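PDB 4WCT: fructosyl amine:oxygen oxidoreductase from Neosartorya fumigata, which probably catalyses the FAD-dependent oxidative deglycation of fructosyl amines (Amadori products), using molecular oxygen as the electron acceptor. Local coordinates for residues L22-G34 and L44-D56. Sequence-based numbering, arbitrary orientation.
Sequences LSTESSIIVIGAG and LARRGYKDVTVLD. With FAD (flavin-adenine dinucleotide), chain C.
Asp-56, closing strand 52-56, takes the backbone N-H of Ala-33 on OD2 at 2.8 Å, through the anti lone pair. Asp-56 OD2 also accepts FAD O3B at 2.7 Å, while Asp-56 OD1 takes FAD O2B, also at 2.7 Å, and the amide of His-58. The carboxylate thus grips both hydroxyls of the adenosine ribose; with CG anti to the backbone N (chi1 -158°) it swings across to the Gly-32 to Gly-34 turn. Gly-32 has a positive phi (105°), and its CA lies against N3A of the adenine.

Behind this end, strands 28-31 and 52-56 run parallel. The amides of Ile-28, Val-30 and Gly-32 bind the carbonyls of Asp-51, Thr-53 and Leu-55, and the amides of Thr-53 and Leu-55 bind back to the carbonyls of Ile-28 and Val-30. On one face, Val-30 and Val-54 lie side by side, and Ala-33 CB packs on Val-54 CG1 at 3.6 Å. Further back, Ile-28 CD1 meets Leu-44 CD1 tip to tip and presses obliquely on Tyr-49 CD2 (3.4 Å).

The Tyr-49 ring is sandwiched: Thr-24 CG2 sits over its centre, 4.1 Å from the centroid in a CH-pi contact, and Leu-44 CD2 covers the opposite face nearer the rim. Its hydroxyl bonds Glu-405. A Schellman motif at Gly-48 ends helix 35-46 just before this ring.

Together these elements form the beta-alpha-beta unit of a Rossmann-type dinucleotide fold, with Gly-32 and Gly-34 fitting its GxGxxG pattern. Sharing OD2 between a main-chain amide and a ribose hydroxyl probably ties the position of the glycine turn to the grip on the ribose.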
# COMPACT_ATOMS: atom_id res chain seq x y z
N LEU A 22 -21.90 -12.79 17.39
CA LEU A 22 -21.86 -11.78 16.34
C LEU A 22 -23.17 -11.78 15.54
O LEU A 22 -23.64 -12.82 15.10
CB LEU A 22 -20.69 -12.03 15.38
CG LEU A 22 -20.53 -10.97 14.29
CD1 LEU A 22 -20.01 -9.67 14.88
CD2 LEU A 22 -19.60 -11.47 13.18
N SER A 23 -23.68 -10.58 15.31
CA SER A 23 -24.82 -10.36 14.44
C SER A 23 -24.67 -8.98 13.83
O SER A 23 -23.84 -8.18 14.27
CB SER A 23 -26.14 -10.43 15.25
OG SER A 23 -26.41 -9.22 15.94
N THR A 24 -25.55 -8.65 12.91
CA THR A 24 -25.52 -7.33 12.30
C THR A 24 -25.92 -6.22 13.26
O THR A 24 -25.72 -5.03 12.97
CB THR A 24 -26.46 -7.30 11.10
OG1 THR A 24 -27.68 -7.96 11.45
CG2 THR A 24 -25.83 -8.03 9.94
N GLU A 25 -26.47 -6.58 14.41
CA GLU A 25 -26.75 -5.60 15.44
C GLU A 25 -25.57 -5.34 16.38
O GLU A 25 -25.62 -4.40 17.18
CB GLU A 25 -27.96 -6.04 16.27
CG GLU A 25 -29.25 -5.98 15.49
CD GLU A 25 -29.31 -7.02 14.40
OE1 GLU A 25 -29.16 -8.23 14.72
OE2 GLU A 25 -29.43 -6.64 13.21
N SER A 26 -24.52 -6.15 16.26
CA SER A 26 -23.32 -6.01 17.10
C SER A 26 -22.63 -4.67 16.81
O SER A 26 -22.37 -4.35 15.64
CB SER A 26 -22.31 -7.14 16.84
OG SER A 26 -22.80 -8.46 17.07
N SER A 27 -22.24 -3.95 17.86
CA SER A 27 -21.45 -2.73 17.69
C SER A 27 -20.02 -3.08 17.29
O SER A 27 -19.45 -4.08 17.76
CB SER A 27 -21.46 -1.89 18.97
OG SER A 27 -20.90 -2.62 20.05
N ILE A 28 -19.56 -2.39 16.25
CA ILE A 28 -18.22 -2.55 15.72
C ILE A 28 -17.46 -1.24 15.73
O ILE A 28 -18.01 -0.20 15.35
CB ILE A 28 -18.29 -3.10 14.27
CG1 ILE A 28 -19.02 -4.45 14.29
CG2 ILE A 28 -16.88 -3.36 13.75
CD1 ILE A 28 -19.42 -4.91 12.94
N ILE A 29 -16.18 -1.31 16.12
CA ILE A 29 -15.25 -0.17 15.99
C ILE A 29 -14.14 -0.56 15.01
O ILE A 29 -13.66 -1.69 15.04
CB ILE A 29 -14.59 0.22 17.33
CG1 ILE A 29 -15.55 1.07 18.17
CG2 ILE A 29 -13.30 0.98 17.12
CD1 ILE A 29 -15.22 1.01 19.64
N VAL A 30 -13.91 0.31 14.04
CA VAL A 30 -12.79 0.15 13.10
C VAL A 30 -11.80 1.22 13.41
O VAL A 30 -12.14 2.41 13.45
CB VAL A 30 -13.25 0.34 11.65
CG1 VAL A 30 -12.04 0.35 10.70
CG2 VAL A 30 -14.33 -0.70 11.26
N ILE A 31 -10.57 0.81 13.74
CA ILE A 31 -9.50 1.73 14.02
C ILE A 31 -8.69 1.91 12.74
O ILE A 31 -7.95 1.01 12.30
CB ILE A 31 -8.59 1.20 15.16
CG1 ILE A 31 -9.40 0.85 16.43
CG2 ILE A 31 -7.46 2.16 15.44
CD1 ILE A 31 -8.62 0.06 17.46
N GLY A 32 -8.77 3.12 12.21
CA GLY A 32 -8.10 3.52 10.98
C GLY A 32 -9.06 3.62 9.79
O GLY A 32 -9.62 2.61 9.32
N ALA A 33 -9.25 4.83 9.34
CA ALA A 33 -10.11 5.17 8.16
C ALA A 33 -9.24 5.39 6.92
O ALA A 33 -9.33 6.43 6.23
CB ALA A 33 -10.94 6.40 8.46
N GLY A 34 -8.34 4.44 6.67
CA GLY A 34 -7.47 4.48 5.49
C GLY A 34 -7.95 3.55 4.40
O GLY A 34 -9.16 3.30 4.25
N LEU A 44 -19.07 -3.60 5.57
CA LEU A 44 -19.92 -3.88 6.74
C LEU A 44 -21.28 -3.19 6.57
O LEU A 44 -22.32 -3.83 6.77
CB LEU A 44 -19.26 -3.39 8.02
CG LEU A 44 -18.04 -4.19 8.49
CD1 LEU A 44 -17.37 -3.51 9.67
CD2 LEU A 44 -18.42 -5.63 8.82
N ALA A 45 -21.27 -1.96 6.11
CA ALA A 45 -22.55 -1.27 5.81
C ALA A 45 -23.39 -2.00 4.77
O ALA A 45 -24.61 -2.19 4.95
CB ALA A 45 -22.31 0.16 5.39
N ARG A 46 -22.76 -2.47 3.71
CA ARG A 46 -23.48 -3.20 2.67
C ARG A 46 -24.06 -4.50 3.21
O ARG A 46 -25.09 -4.97 2.71
CB ARG A 46 -22.58 -3.49 1.48
CG ARG A 46 -22.28 -2.25 0.66
CD ARG A 46 -21.31 -2.55 -0.47
NE ARG A 46 -21.21 -1.46 -1.42
CZ ARG A 46 -20.30 -1.42 -2.38
NH1 ARG A 46 -19.41 -2.39 -2.48
NH2 ARG A 46 -20.27 -0.40 -3.23
N ARG A 47 -23.37 -5.12 4.16
CA ARG A 47 -23.82 -6.37 4.76
C ARG A 47 -24.90 -6.16 5.82
O ARG A 47 -25.38 -7.14 6.40
CB ARG A 47 -22.64 -7.13 5.37
CG ARG A 47 -21.78 -7.77 4.30
CD ARG A 47 -20.59 -8.51 4.87
NE ARG A 47 -19.67 -8.82 3.80
CZ ARG A 47 -18.86 -9.87 3.78
NH1 ARG A 47 -18.77 -10.70 4.82
NH2 ARG A 47 -18.02 -10.01 2.76
N GLY A 48 -25.22 -4.91 6.11
CA GLY A 48 -26.34 -4.57 7.00
C GLY A 48 -25.96 -4.36 8.46
O GLY A 48 -26.82 -4.44 9.36
N TYR A 49 -24.67 -4.19 8.73
CA TYR A 49 -24.22 -3.84 10.06
C TYR A 49 -24.56 -2.41 10.35
O TYR A 49 -24.07 -1.50 9.67
CB TYR A 49 -22.72 -4.09 10.25
CG TYR A 49 -22.31 -5.53 10.28
CD1 TYR A 49 -22.13 -6.25 9.11
CD2 TYR A 49 -22.19 -6.21 11.48
CE1 TYR A 49 -21.70 -7.56 9.14
CE2 TYR A 49 -21.78 -7.51 11.51
CZ TYR A 49 -21.59 -8.20 10.35
OH TYR A 49 -21.25 -9.52 10.43
N LYS A 50 -25.44 -2.19 11.32
CA LYS A 50 -26.07 -0.91 11.54
C LYS A 50 -25.32 -0.02 12.51
O LYS A 50 -25.57 1.17 12.57
CB LYS A 50 -27.49 -1.11 12.11
CG LYS A 50 -28.44 -1.78 11.14
CD LYS A 50 -28.64 -0.96 9.89
CE LYS A 50 -29.92 -1.35 9.17
NZ LYS A 50 -30.36 -0.29 8.21
N ASP A 51 -24.35 -0.59 13.23
CA ASP A 51 -23.67 0.14 14.31
C ASP A 51 -22.17 0.04 14.17
O ASP A 51 -21.51 -0.81 14.78
CB ASP A 51 -24.11 -0.43 15.65
CG ASP A 51 -23.59 0.38 16.83
OD1 ASP A 51 -22.87 1.38 16.63
OD2 ASP A 51 -23.94 0.03 17.97
N VAL A 52 -21.65 0.82 13.22
CA VAL A 52 -20.21 0.80 12.94
C VAL A 52 -19.67 2.21 13.16
O VAL A 52 -20.20 3.19 12.63
CB VAL A 52 -19.96 0.34 11.49
CG1 VAL A 52 -18.47 0.34 11.19
CG2 VAL A 52 -20.58 -1.01 11.23
N THR A 53 -18.54 2.30 13.89
CA THR A 53 -17.88 3.56 14.16
C THR A 53 -16.41 3.41 13.76
O THR A 53 -15.79 2.44 14.16
CB THR A 53 -17.93 3.89 15.66
OG1 THR A 53 -19.30 4.00 16.06
CG2 THR A 53 -17.20 5.21 15.94
N VAL A 54 -15.92 4.35 12.96
CA VAL A 54 -14.56 4.36 12.47
C VAL A 54 -13.80 5.51 13.11
O VAL A 54 -14.28 6.64 13.11
CB VAL A 54 -14.49 4.51 10.95
CG1 VAL A 54 -13.05 4.33 10.46
CG2 VAL A 54 -15.40 3.51 10.27
N LEU A 55 -12.66 5.21 13.72
CA LEU A 55 -11.85 6.21 14.41
C LEU A 55 -10.55 6.48 13.64
O LEU A 55 -9.87 5.54 13.27
CB LEU A 55 -11.47 5.72 15.79
CG LEU A 55 -12.61 5.32 16.74
CD1 LEU A 55 -12.08 4.64 17.99
CD2 LEU A 55 -13.38 6.58 17.07
N ASP A 56 -10.21 7.75 13.46
CA ASP A 56 -8.90 8.10 12.84
C ASP A 56 -8.44 9.42 13.41
O ASP A 56 -9.25 10.34 13.54
CB ASP A 56 -9.07 8.22 11.30
CG ASP A 56 -7.75 8.04 10.53
OD1 ASP A 56 -6.85 8.88 10.68
OD2 ASP A 56 -7.68 7.11 9.70
PA FAD C . -3.28 3.26 5.29
O1A FAD C . -3.91 3.45 3.94
O2A FAD C . -1.96 3.88 5.61
O5B FAD C . -4.35 3.73 6.34
C5B FAD C . -4.04 3.67 7.74
C4B FAD C . -4.97 4.65 8.46
O4B FAD C . -4.84 4.45 9.91
C3B FAD C . -4.67 6.12 8.18
O3B FAD C . -5.83 6.82 7.69
C2B FAD C . -4.23 6.66 9.54
O2B FAD C . -4.49 8.04 9.76
C1B FAD C . -4.94 5.72 10.51
N9A FAD C . -4.28 5.68 11.83
C8A FAD C . -2.96 5.73 12.09
N7A FAD C . -2.74 5.73 13.43
C5A FAD C . -3.96 5.59 14.01
C6A FAD C . -4.45 5.58 15.38
N6A FAD C . -3.60 5.65 16.41
N1A FAD C . -5.79 5.52 15.55
C2A FAD C . -6.67 5.43 14.54
N3A FAD C . -6.28 5.47 13.25
C4A FAD C . -4.96 5.56 12.96
N1 FAD C . 0.14 -0.77 -2.98
C2 FAD C . -0.35 -1.22 -4.19
O2 FAD C . -1.25 -2.05 -4.17
N3 FAD C . 0.06 -0.68 -5.35
C4 FAD C . 1.07 0.21 -5.41
O4 FAD C . 1.50 0.73 -6.48
C4X FAD C . 1.65 0.70 -4.17
N5 FAD C . 2.66 1.62 -4.18
C5X FAD C . 3.00 2.23 -3.01
C6 FAD C . 3.85 3.33 -2.99
C7 FAD C . 4.26 3.86 -1.79
C7M FAD C . 5.11 5.08 -1.80
C8 FAD C . 3.74 3.31 -0.53
C8M FAD C . 4.11 3.87 0.79
C9 FAD C . 2.82 2.29 -0.54
C9A FAD C . 2.47 1.69 -1.73
N10 FAD C . 1.61 0.59 -1.73
C10 FAD C . 1.11 0.14 -2.96
C1' FAD C . 1.09 -0.07 -0.54
C2' FAD C . -0.28 0.44 -0.13
O2' FAD C . -0.22 1.86 -0.15
C3' FAD C . -0.59 -0.08 1.28
O3' FAD C . -0.32 -1.48 1.36
C4' FAD C . -2.04 0.20 1.68
O4' FAD C . -2.39 1.54 1.32
C5' FAD C . -2.15 0.05 3.20
O5' FAD C . -3.50 0.26 3.58
P FAD C . -3.87 0.39 5.14
O1P FAD C . -5.36 0.66 5.24
O2P FAD C . -3.25 -0.79 5.84
O3P FAD C . -3.07 1.71 5.59
O HOH W 1 -23.52 -3.27 13.58
O HOH W 2 -25.77 -2.15 18.16
O HOH W 3 -19.94 1.31 16.82